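Transcriptional regulator, Crp/Fnr family (PDB 3DV8) is a putative transcriptional regulator that probably binds DNA through a helix-turn-helix domain and responds to a signal through a cyclic nucleotide-binding-type domain. Local coordinates at residues N25-Q29 with L103-P107; L49-L55 with R71-M77; F193-L198 with R213-L217. All coordinates share one frame; numbering follows the deposited sequence.

Overall arrangement
Contacts 1 and 2 are neighbours in the beta-rich domain of the cyclic nucleotide-binding family, their centres about 13 Å apart, whereas contact 3 lies in the Crp-like helix-turn-helix domain. The first two share a sheet: strands 101-107 and 46-50 run side by side, and L49 N lies 2.9 Å from W104 O, a probable hydrogen bond. Along the chain, contact 2 is nested inside the loop that contact 1 closes, and contact 3 follows both. The centre of contact 3 is about 43 Å from that of contact 1 and about 31 Å from that of contact 2, with nearest atoms about 30 Å and 14 Å away respectively, so neither touches it.

Contact 1: N25-Q29 with L103-P107; sequences NLITQ and LWIIP
The indole of W104 is approached obliquely by L26 and T28. L26 CD1 stands 4.2 Å from the centroid of the five-membered ring of W104, 30° off the ring normal, which makes an off-centre CH-pi contact. T28 runs alongside the indole, its OG1 3.7 Å from W104 CD1. The second flat group, the Q29 amide, lies on the opposite face of the sheet from W104, with L103 and I105; with CG trans to the backbone N (chi1 -174°) and the chain extended beyond it, Q29 NE2 is carried over to I105 CD1. Replacing I105 with an alanine would probably leave this amide with L103 CD2 alone of its two apolar neighbours across the contact, freer to turn, and weaken the packing on L48. I27 CB packs against I105 CB at 4.2 Å.

Four backbone bonds fix the register. I27 N donates to I105 O at 3.2 Å, and I105 N returns to I27 O at 2.9 Å; Q29 N to L103 O and L103 N to Q29 O, 3.0 and 2.9 Å, repeat the pattern two residues on. T28 and W104 form the non-hydrogen-bonded pair between them. Strand 101-107 also pairs on its other side with strand 46-50 (W104 with L49, I106 with L47), while 27-31 is outermost within the chain, as suits the beta-roll fold of cyclic nucleotide-binding domains.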
loop_
_atom_site.group_PDB
_atom_site.type_symbol
_atom_site.label_atom_id
_atom_site.label_comp_id
_atom_site.label_asym_id
_atom_site.label_seq_id
_atom_site.Cartn_x
_atom_site.Cartn_y
_atom_site.Cartn_z
ATOM N N ASN A 25 -23.015 3.511 -22.053
ATOM C CA ASN A 25 -21.664 4.074 -22.186
ATOM C C ASN A 25 -20.509 3.063 -22.001
ATOM O O ASN A 25 -19.353 3.475 -21.884
ATOM C CB ASN A 25 -21.521 5.275 -21.254
ATOM C CG ASN A 25 -22.439 6.421 -21.643
ATOM O OD1 ASN A 25 -23.311 6.820 -20.873
ATOM N ND2 ASN A 25 -22.258 6.942 -22.852
ATOM N N LEU A 26 -20.817 1.756 -21.987
ATOM C CA LEU A 26 -19.788 0.715 -21.950
ATOM C C LEU A 26 -19.003 0.728 -23.261
ATOM O O LEU A 26 -19.606 0.721 -24.332
ATOM C CB LEU A 26 -20.360 -0.708 -21.785
ATOM C CG LEU A 26 -20.687 -1.300 -20.422
ATOM C CD1 LEU A 26 -21.048 -2.773 -20.632
ATOM C CD2 LEU A 26 -19.513 -1.176 -19.452
ATOM N N ILE A 27 -17.674 0.744 -23.149
ATOM C CA ILE A 27 -16.773 0.676 -24.292
ATOM C C ILE A 27 -16.180 -0.727 -24.238
ATOM O O ILE A 27 -15.576 -1.083 -23.232
ATOM C CB ILE A 27 -15.626 1.720 -24.215
ATOM C CG1 ILE A 27 -16.163 3.143 -24.016
ATOM C CG2 ILE A 27 -14.777 1.656 -25.486
ATOM C CD1 ILE A 27 -15.076 4.180 -23.790
ATOM N N THR A 28 -16.405 -1.528 -25.280
ATOM C CA THR A 28 -15.809 -2.870 -25.406
ATOM C C THR A 28 -14.447 -2.684 -26.073
ATOM O O THR A 28 -14.312 -1.878 -27.004
ATOM C CB THR A 28 -16.688 -3.819 -26.254
ATOM O OG1 THR A 28 -17.937 -4.026 -25.583
ATOM C CG2 THR A 28 -15.996 -5.179 -26.476
ATOM N N GLN A 29 -13.453 -3.442 -25.619
ATOM C CA GLN A 29 -12.080 -3.298 -26.113
ATOM C C GLN A 29 -11.294 -4.593 -25.988
ATOM O O GLN A 29 -11.250 -5.165 -24.900
ATOM C CB GLN A 29 -11.390 -2.211 -25.283
ATOM C CG GLN A 29 -9.991 -1.797 -25.734
ATOM C CD GLN A 29 -9.317 -0.785 -24.801
ATOM O OE1 GLN A 29 -8.606 0.106 -25.259
ATOM N NE2 GLN A 29 -9.524 -0.928 -23.495
ATOM N N LEU A 103 -11.810 -6.427 -22.381
ATOM C CA LEU A 103 -12.238 -5.521 -21.314
ATOM C C LEU A 103 -13.517 -4.775 -21.675
ATOM O O LEU A 103 -13.861 -4.621 -22.846
ATOM C CB LEU A 103 -11.187 -4.417 -21.070
ATOM C CG LEU A 103 -9.758 -4.667 -20.609
ATOM C CD1 LEU A 103 -8.984 -5.491 -21.614
ATOM C CD2 LEU A 103 -9.064 -3.322 -20.435
ATOM N N TRP A 104 -14.201 -4.334 -20.625
ATOM C CA TRP A 104 -15.276 -3.358 -20.703
ATOM C C TRP A 104 -14.719 -2.176 -19.918
ATOM O O TRP A 104 -14.050 -2.382 -18.891
ATOM C CB TRP A 104 -16.556 -3.813 -20.020
ATOM C CG TRP A 104 -17.324 -4.819 -20.746
ATOM C CD1 TRP A 104 -17.987 -4.642 -21.913
ATOM C CD2 TRP A 104 -17.581 -6.159 -20.328
ATOM N NE1 TRP A 104 -18.626 -5.802 -22.273
ATOM C CE2 TRP A 104 -18.396 -6.752 -21.314
ATOM C CE3 TRP A 104 -17.193 -6.925 -19.215
ATOM C CZ2 TRP A 104 -18.834 -8.085 -21.229
ATOM C CZ3 TRP A 104 -17.628 -8.259 -19.128
ATOM C CH2 TRP A 104 -18.442 -8.820 -20.133
ATOM N N ILE A 105 -14.978 -0.961 -20.402
ATOM C CA ILE A 105 -14.570 0.263 -19.718
ATOM C C ILE A 105 -15.825 1.070 -19.346
ATOM O O ILE A 105 -16.675 1.317 -20.199
ATOM C CB ILE A 105 -13.633 1.144 -20.569
ATOM C CG1 ILE A 105 -12.501 0.315 -21.204
ATOM C CG2 ILE A 105 -13.070 2.288 -19.702
ATOM C CD1 ILE A 105 -11.491 1.150 -21.984
ATOM N N ILE A 106 -15.955 1.417 -18.067
ATOM C CA ILE A 106 -17.006 2.307 -17.584
ATOM C C ILE A 106 -16.269 3.648 -17.523
ATOM O O ILE A 106 -15.339 3.765 -16.726
ATOM C CB ILE A 106 -17.522 1.932 -16.170
ATOM C CG1 ILE A 106 -18.081 0.506 -16.144
ATOM C CG2 ILE A 106 -18.597 2.935 -15.710
ATOM C CD1 ILE A 106 -18.479 0.052 -14.754
ATOM N N PRO A 107 -16.625 4.640 -18.380
ATOM C CA PRO A 107 -15.965 5.966 -18.340
ATOM C C PRO A 107 -15.905 6.589 -16.932
ATOM O O PRO A 107 -16.871 6.461 -16.174
ATOM C CB PRO A 107 -16.831 6.815 -19.283
ATOM C CG PRO A 107 -17.339 5.843 -20.269
ATOM C CD PRO A 107 -17.627 4.595 -19.463
#

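Contact 2: L49-L55 with R71-M77; sequences LVKSGQL and RLFDMDM
Segments 49-55 and 71-77 meet where the beta roll of the cyclic nucleotide-binding domain turns from one sheet into the other: the chain corners at K51, and K51 and S52 both face D102 in a classic beta bulge. Between the two antiparallel pairings, which are separated by loops, the register shifts by one residue.

Backbone hydrogen bonds mark both. On one side of the corner V50 N donates to D76 O at 3.1 Å and V50 O accepts from M75 N at 2.7 Å, next to the non-hydrogen-bonded pair of L49 with M77, on its V50 side. On the other, L55 and L72 form a hydrogen-bonded pair, L55 N reaching L72 O at 2.8 Å and L72 N returning to L55 O at 3.0 Å.

Apolar contact occurs at both pairings: L49 CD1 lies 3.7 Å from CG of M77, a selenomethionine, and the CB atoms of L55 and L72 pack together. Y124 and L128 of helix 119-145 also touch M77.

Polar and flat groups gather round the loops. Q54 has CG anti to the backbone N (chi1 -171°) and an extended chain beyond, which carries its amide out to R71 and F73. Q54 NE2 sits over one face of the R71 guanidinium, 3.5 Å above its plane and toward the rim; it hydrogen-bonds to E98 OE1, and R71 NE forms a salt bridge with the same oxygen, so one carboxylate fixes the pair. Q54 OE1 lies at the edge of the F73 ring and is hydrogen-bonded to K99. At the backbone angles of G53 a CB would collide with the carbonyl O of S52, which calls for glycine; G53 N donates to D74 OD1 at 2.7 Å from above the carboxylate plane, 44° out of it.

The D76 carboxylate braces the type II turn from F73 to D76: F73 N points at D76 OD2, 2.9 Å away, and meets the anti lone pair of that oxygen.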
loop_
_atom_site.group_PDB
_atom_site.type_symbol
_atom_site.label_atom_id
_atom_site.label_comp_id
_atom_site.label_asym_id
_atom_site.label_seq_id
_atom_site.Cartn_x
_atom_site.Cartn_y
_atom_site.Cartn_z
ATOM N N LEU A 49 -13.404 -3.722 -16.396
ATOM C CA LEU A 49 -13.956 -5.015 -15.972
ATOM C C LEU A 49 -13.334 -6.025 -16.942
ATOM O O LEU A 49 -13.558 -5.954 -18.161
ATOM C CB LEU A 49 -15.488 -5.033 -16.045
ATOM C CG LEU A 49 -16.205 -6.303 -15.556
ATOM C CD1 LEU A 49 -15.909 -6.604 -14.080
ATOM C CD2 LEU A 49 -17.724 -6.211 -15.780
ATOM N N VAL A 50 -12.519 -6.926 -16.406
ATOM C CA VAL A 50 -11.841 -7.935 -17.211
ATOM C C VAL A 50 -12.820 -9.071 -17.514
ATOM O O VAL A 50 -13.163 -9.846 -16.624
ATOM C CB VAL A 50 -10.557 -8.467 -16.486
ATOM C CG1 VAL A 50 -9.891 -9.600 -17.278
ATOM C CG2 VAL A 50 -9.556 -7.325 -16.235
ATOM N N LYS A 51 -13.310 -9.136 -18.754
ATOM C CA LYS A 51 -14.165 -10.251 -19.196
ATOM C C LYS A 51 -13.300 -11.515 -19.268
ATOM O O LYS A 51 -13.680 -12.564 -18.738
ATOM C CB LYS A 51 -14.804 -9.996 -20.568
ATOM C CG LYS A 51 -15.805 -11.094 -20.997
ATOM C CD LYS A 51 -16.195 -11.000 -22.466
ATOM C CE LYS A 51 -17.012 -12.212 -22.891
ATOM N NZ LYS A 51 -17.317 -12.191 -24.345
ATOM N N SER A 52 -12.146 -11.394 -19.931
ATOM C CA SER A 52 -11.226 -12.511 -20.119
ATOM C C SER A 52 -9.813 -12.019 -20.426
ATOM O O SER A 52 -9.619 -11.306 -21.403
ATOM C CB SER A 52 -11.740 -13.387 -21.265
ATOM O OG SER A 52 -10.865 -14.457 -21.540
ATOM N N GLY A 53 -8.842 -12.399 -19.594
ATOM C CA GLY A 53 -7.443 -12.000 -19.779
ATOM C C GLY A 53 -6.647 -11.803 -18.495
ATOM O O GLY A 53 -7.015 -12.310 -17.425
ATOM N N GLN A 54 -5.552 -11.052 -18.620
ATOM C CA GLN A 54 -4.623 -10.822 -17.521
ATOM C C GLN A 54 -3.944 -9.447 -17.646
ATOM O O GLN A 54 -3.330 -9.152 -18.679
ATOM C CB GLN A 54 -3.592 -11.951 -17.502
ATOM C CG GLN A 54 -2.666 -11.973 -16.277
ATOM C CD GLN A 54 -1.682 -13.136 -16.314
ATOM O OE1 GLN A 54 -2.057 -14.280 -16.578
ATOM N NE2 GLN A 54 -0.425 -12.846 -16.040
ATOM N N LEU A 55 -4.109 -8.615 -16.605
ATOM C CA LEU A 55 -3.523 -7.272 -16.515
ATOM C C LEU A 55 -2.506 -7.242 -15.384
ATOM O O LEU A 55 -2.617 -7.992 -14.402
ATOM C CB LEU A 55 -4.588 -6.198 -16.274
ATOM C CG LEU A 55 -5.707 -6.050 -17.313
ATOM C CD1 LEU A 55 -6.660 -4.922 -16.883
ATOM C CD2 LEU A 55 -5.157 -5.795 -18.729
ATOM N N ARG A 71 -1.775 -8.354 -9.851
ATOM C CA ARG A 71 -2.322 -8.783 -11.134
ATOM C C ARG A 71 -3.849 -8.874 -11.043
ATOM O O ARG A 71 -4.405 -9.202 -9.988
ATOM C CB ARG A 71 -1.733 -10.127 -11.547
ATOM C CG ARG A 71 -0.324 -10.043 -12.115
ATOM C CD ARG A 71 0.282 -11.439 -12.186
ATOM N NE ARG A 71 1.367 -11.604 -13.155
ATOM C CZ ARG A 71 2.149 -12.687 -13.245
ATOM N NH1 ARG A 71 2.070 -13.696 -12.372
ATOM N NH2 ARG A 71 3.076 -12.745 -14.192
ATOM N N LEU A 72 -4.501 -8.563 -12.163
ATOM C CA LEU A 72 -5.950 -8.655 -12.319
ATOM C C LEU A 72 -6.219 -9.736 -13.381
ATOM O O LEU A 72 -5.574 -9.742 -14.437
ATOM C CB LEU A 72 -6.526 -7.302 -12.739
ATOM C CG LEU A 72 -6.285 -6.098 -11.817
ATOM C CD1 LEU A 72 -6.871 -4.866 -12.469
ATOM C CD2 LEU A 72 -6.889 -6.299 -10.423
ATOM N N PHE A 73 -7.153 -10.645 -13.081
ATOM C CA PHE A 73 -7.532 -11.781 -13.959
ATOM C C PHE A 73 -9.000 -11.652 -14.404
ATOM O O PHE A 73 -9.602 -10.593 -14.213
ATOM C CB PHE A 73 -7.291 -13.091 -13.197
ATOM C CG PHE A 73 -5.877 -13.268 -12.751
ATOM C CD1 PHE A 73 -4.916 -13.768 -13.636
ATOM C CD2 PHE A 73 -5.496 -12.931 -11.451
ATOM C CE1 PHE A 73 -3.587 -13.944 -13.233
ATOM C CE2 PHE A 73 -4.166 -13.100 -11.024
ATOM C CZ PHE A 73 -3.207 -13.610 -11.916
ATOM N N ASP A 74 -9.559 -12.708 -15.011
ATOM C CA ASP A 74 -10.978 -12.744 -15.442
ATOM C C ASP A 74 -11.876 -12.385 -14.255
ATOM O O ASP A 74 -11.635 -12.870 -13.158
ATOM C CB ASP A 74 -11.392 -14.139 -15.972
ATOM C CG ASP A 74 -10.563 -14.610 -17.179
ATOM O OD1 ASP A 74 -9.508 -14.013 -17.480
ATOM O OD2 ASP A 74 -10.958 -15.592 -17.834
HETATM N N MSE A 75 -12.855 -11.505 -14.486
HETATM C CA MSE A 75 -13.837 -11.010 -13.478
HETATM C C MSE A 75 -13.376 -9.936 -12.483
HETATM O O MSE A 75 -14.221 -9.368 -11.796
HETATM C CB MSE A 75 -14.554 -12.151 -12.740
HETATM C CG MSE A 75 -15.438 -12.957 -13.637
HETATM SE SE MSE A 75 -15.939 -14.588 -12.810
HETATM C CE MSE A 75 -14.143 -15.585 -12.958
ATOM N N ASP A 76 -12.074 -9.649 -12.404
ATOM C CA ASP A 76 -11.575 -8.559 -11.554
ATOM C C ASP A 76 -11.978 -7.206 -12.134
ATOM O O ASP A 76 -12.371 -7.106 -13.301
ATOM C CB ASP A 76 -10.034 -8.590 -11.398
ATOM C CG ASP A 76 -9.554 -9.558 -10.333
ATOM O OD1 ASP A 76 -10.149 -9.586 -9.233
ATOM O OD2 ASP A 76 -8.527 -10.237 -10.560
HETATM N N MSE A 77 -11.910 -6.181 -11.286
HETATM C CA MSE A 77 -12.129 -4.797 -11.685
HETATM C C MSE A 77 -10.911 -3.966 -11.395
HETATM O O MSE A 77 -10.313 -4.089 -10.340
HETATM C CB MSE A 77 -13.332 -4.177 -10.997
HETATM C CG MSE A 77 -14.498 -3.922 -11.918
HETATM SE SE MSE A 77 -16.055 -3.750 -10.827
HETATM C CE MSE A 77 -16.263 -5.754 -10.422
#

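Contact 3: F193-L198 with R213-L217; sequences FQVEGL and RLETL
F193-L198 ends a helix with a Schellman motif, and R213-L217 is a run of helix 211-219 packed against it; together they join two helices of the Crp-like helix-turn-helix domain, whose helices and small antiparallel sheet suit a winged-helix fold. G197 leaves helical geometry with a positive phi of 70°, which favours glycine. Two bonds close the cap, L198 N to F193 O at 2.8 Å and G197 N to Q194 O at 3.1 Å. The backbones come nearest at L198 and L214, with CA atoms 6.6 Å apart.

Leucine methyls and a phenyl ring form the centre of the contact. L214 CD2 touches F193 CE2 at 3.6 Å and L198 CD1 at 3.7 Å, so this methyl touches both F193 and L198. The side chains of F193 and L217 approach from opposite directions, L217 CD1 meeting F193 CZ at 3.7 Å, oblique to the ring. Within its own segment, L198 places CD1 over one face of the F193 ring, offset toward the rim. Helix 148-163 adds V152 against F193 and A153 against L217, extending the apolar cluster.

R213, itself exposed, borders the cluster. A bend at chi3 (64°) turns the R213 guanidinium so that L198 CD2 lies over one face, 3.4 Å above its plane and toward the rim. E196 OE1 is at the guanidinium edge, in plane, 4.0 Å from R213 NH2, a long salt bridge; the carboxylate and guanidinium planes stand 86° apart.

At the backbone of the second helix, R213 O accepts from both T216 OG1 and L217 N, and the two donors reach it from the same face of its carbonyl plane.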
loop_
_atom_site.group_PDB
_atom_site.type_symbol
_atom_site.label_atom_id
_atom_site.label_comp_id
_atom_site.label_asym_id
_atom_site.label_seq_id
_atom_site.Cartn_x
_atom_site.Cartn_y
_atom_site.Cartn_z
ATOM N N PHE A 193 19.469 -22.211 -8.333
ATOM C CA PHE A 193 18.300 -23.116 -8.358
ATOM C C PHE A 193 18.566 -24.334 -9.255
ATOM O O PHE A 193 18.199 -25.458 -8.887
ATOM C CB PHE A 193 17.032 -22.368 -8.836
ATOM C CG PHE A 193 16.337 -21.531 -7.769
ATOM C CD1 PHE A 193 17.031 -20.937 -6.696
ATOM C CD2 PHE A 193 14.965 -21.258 -7.904
ATOM C CE1 PHE A 193 16.354 -20.153 -5.748
ATOM C CE2 PHE A 193 14.280 -20.470 -6.963
ATOM C CZ PHE A 193 14.976 -19.921 -5.888
ATOM N N GLN A 194 19.203 -24.103 -10.413
ATOM C CA GLN A 194 19.567 -25.195 -11.344
ATOM C C GLN A 194 20.624 -26.124 -10.740
ATOM O O GLN A 194 20.510 -27.347 -10.875
ATOM C CB GLN A 194 20.039 -24.680 -12.714
ATOM C CG GLN A 194 20.169 -25.800 -13.786
ATOM C CD GLN A 194 20.559 -25.312 -15.168
ATOM O OE1 GLN A 194 20.082 -25.835 -16.166
ATOM N NE2 GLN A 194 21.428 -24.318 -15.234
ATOM N N VAL A 195 21.640 -25.542 -10.098
ATOM C CA VAL A 195 22.663 -26.308 -9.369
ATOM C C VAL A 195 22.011 -27.136 -8.233
ATOM O O VAL A 195 22.382 -28.288 -8.025
ATOM C CB VAL A 195 23.812 -25.384 -8.869
ATOM C CG1 VAL A 195 24.697 -26.074 -7.840
ATOM C CG2 VAL A 195 24.629 -24.909 -10.063
ATOM N N GLU A 196 21.013 -26.565 -7.553
ATOM C CA GLU A 196 20.238 -27.275 -6.509
ATOM C C GLU A 196 19.115 -28.204 -7.045
ATOM O O GLU A 196 18.366 -28.764 -6.248
ATOM C CB GLU A 196 19.661 -26.262 -5.497
ATOM C CG GLU A 196 20.728 -25.520 -4.683
ATOM C CD GLU A 196 21.509 -26.439 -3.751
ATOM O OE1 GLU A 196 20.873 -27.142 -2.936
ATOM O OE2 GLU A 196 22.760 -26.453 -3.831
ATOM N N GLY A 197 18.985 -28.373 -8.364
ATOM C CA GLY A 197 17.952 -29.235 -8.949
ATOM C C GLY A 197 16.498 -28.772 -8.871
ATOM O O GLY A 197 15.591 -29.566 -9.121
ATOM N N LEU A 198 16.263 -27.504 -8.546
ATOM C CA LEU A 198 14.898 -26.968 -8.450
ATOM C C LEU A 198 14.293 -26.659 -9.822
ATOM O O LEU A 198 13.079 -26.824 -10.022
ATOM C CB LEU A 198 14.876 -25.705 -7.588
ATOM C CG LEU A 198 15.400 -25.849 -6.149
ATOM C CD1 LEU A 198 15.339 -24.494 -5.449
ATOM C CD2 LEU A 198 14.632 -26.902 -5.353
ATOM N N ARG A 213 9.811 -28.888 -3.523
ATOM C CA ARG A 213 10.956 -28.174 -2.893
ATOM C C ARG A 213 10.926 -26.653 -3.048
ATOM O O ARG A 213 11.378 -25.953 -2.141
ATOM C CB ARG A 213 12.304 -28.685 -3.390
ATOM C CG ARG A 213 12.707 -30.015 -2.819
ATOM C CD ARG A 213 13.992 -30.481 -3.467
ATOM N NE ARG A 213 15.134 -29.612 -3.188
ATOM C CZ ARG A 213 16.343 -29.732 -3.745
ATOM N NH1 ARG A 213 16.606 -30.690 -4.637
ATOM N NH2 ARG A 213 17.303 -28.874 -3.405
ATOM N N LEU A 214 10.459 -26.148 -4.195
ATOM C CA LEU A 214 10.293 -24.689 -4.379
ATOM C C LEU A 214 9.272 -24.144 -3.384
ATOM O O LEU A 214 9.457 -23.045 -2.860
ATOM C CB LEU A 214 9.861 -24.306 -5.808
ATOM C CG LEU A 214 10.908 -24.324 -6.917
ATOM C CD1 LEU A 214 10.225 -24.041 -8.227
ATOM C CD2 LEU A 214 12.019 -23.306 -6.669
ATOM N N GLU A 215 8.206 -24.908 -3.140
ATOM C CA GLU A 215 7.189 -24.515 -2.167
ATOM C C GLU A 215 7.744 -24.461 -0.739
ATOM O O GLU A 215 7.335 -23.594 0.021
ATOM C CB GLU A 215 5.930 -25.383 -2.247
ATOM C CG GLU A 215 4.804 -24.829 -1.370
ATOM C CD GLU A 215 3.430 -25.207 -1.848
ATOM O OE1 GLU A 215 3.195 -26.415 -2.070
ATOM O OE2 GLU A 215 2.583 -24.290 -1.985
ATOM N N THR A 216 8.683 -25.346 -0.387
ATOM C CA THR A 216 9.318 -25.287 0.942
ATOM C C THR A 216 10.264 -24.059 1.093
ATOM O O THR A 216 10.457 -23.600 2.218
ATOM C CB THR A 216 9.948 -26.638 1.382
ATOM O OG1 THR A 216 10.943 -27.043 0.448
ATOM C CG2 THR A 216 8.871 -27.715 1.477
ATOM N N LEU A 217 10.825 -23.527 -0.011
ATOM C CA LEU A 217 11.583 -22.235 0.031
ATOM C C LEU A 217 10.621 -21.095 0.324
ATOM O O LEU A 217 10.824 -20.362 1.276
ATOM C CB LEU A 217 12.331 -21.895 -1.270
ATOM C CG LEU A 217 13.821 -22.155 -1.367
ATOM C CD1 LEU A 217 14.288 -21.790 -2.775
ATOM C CD2 LEU A 217 14.556 -21.328 -0.320
#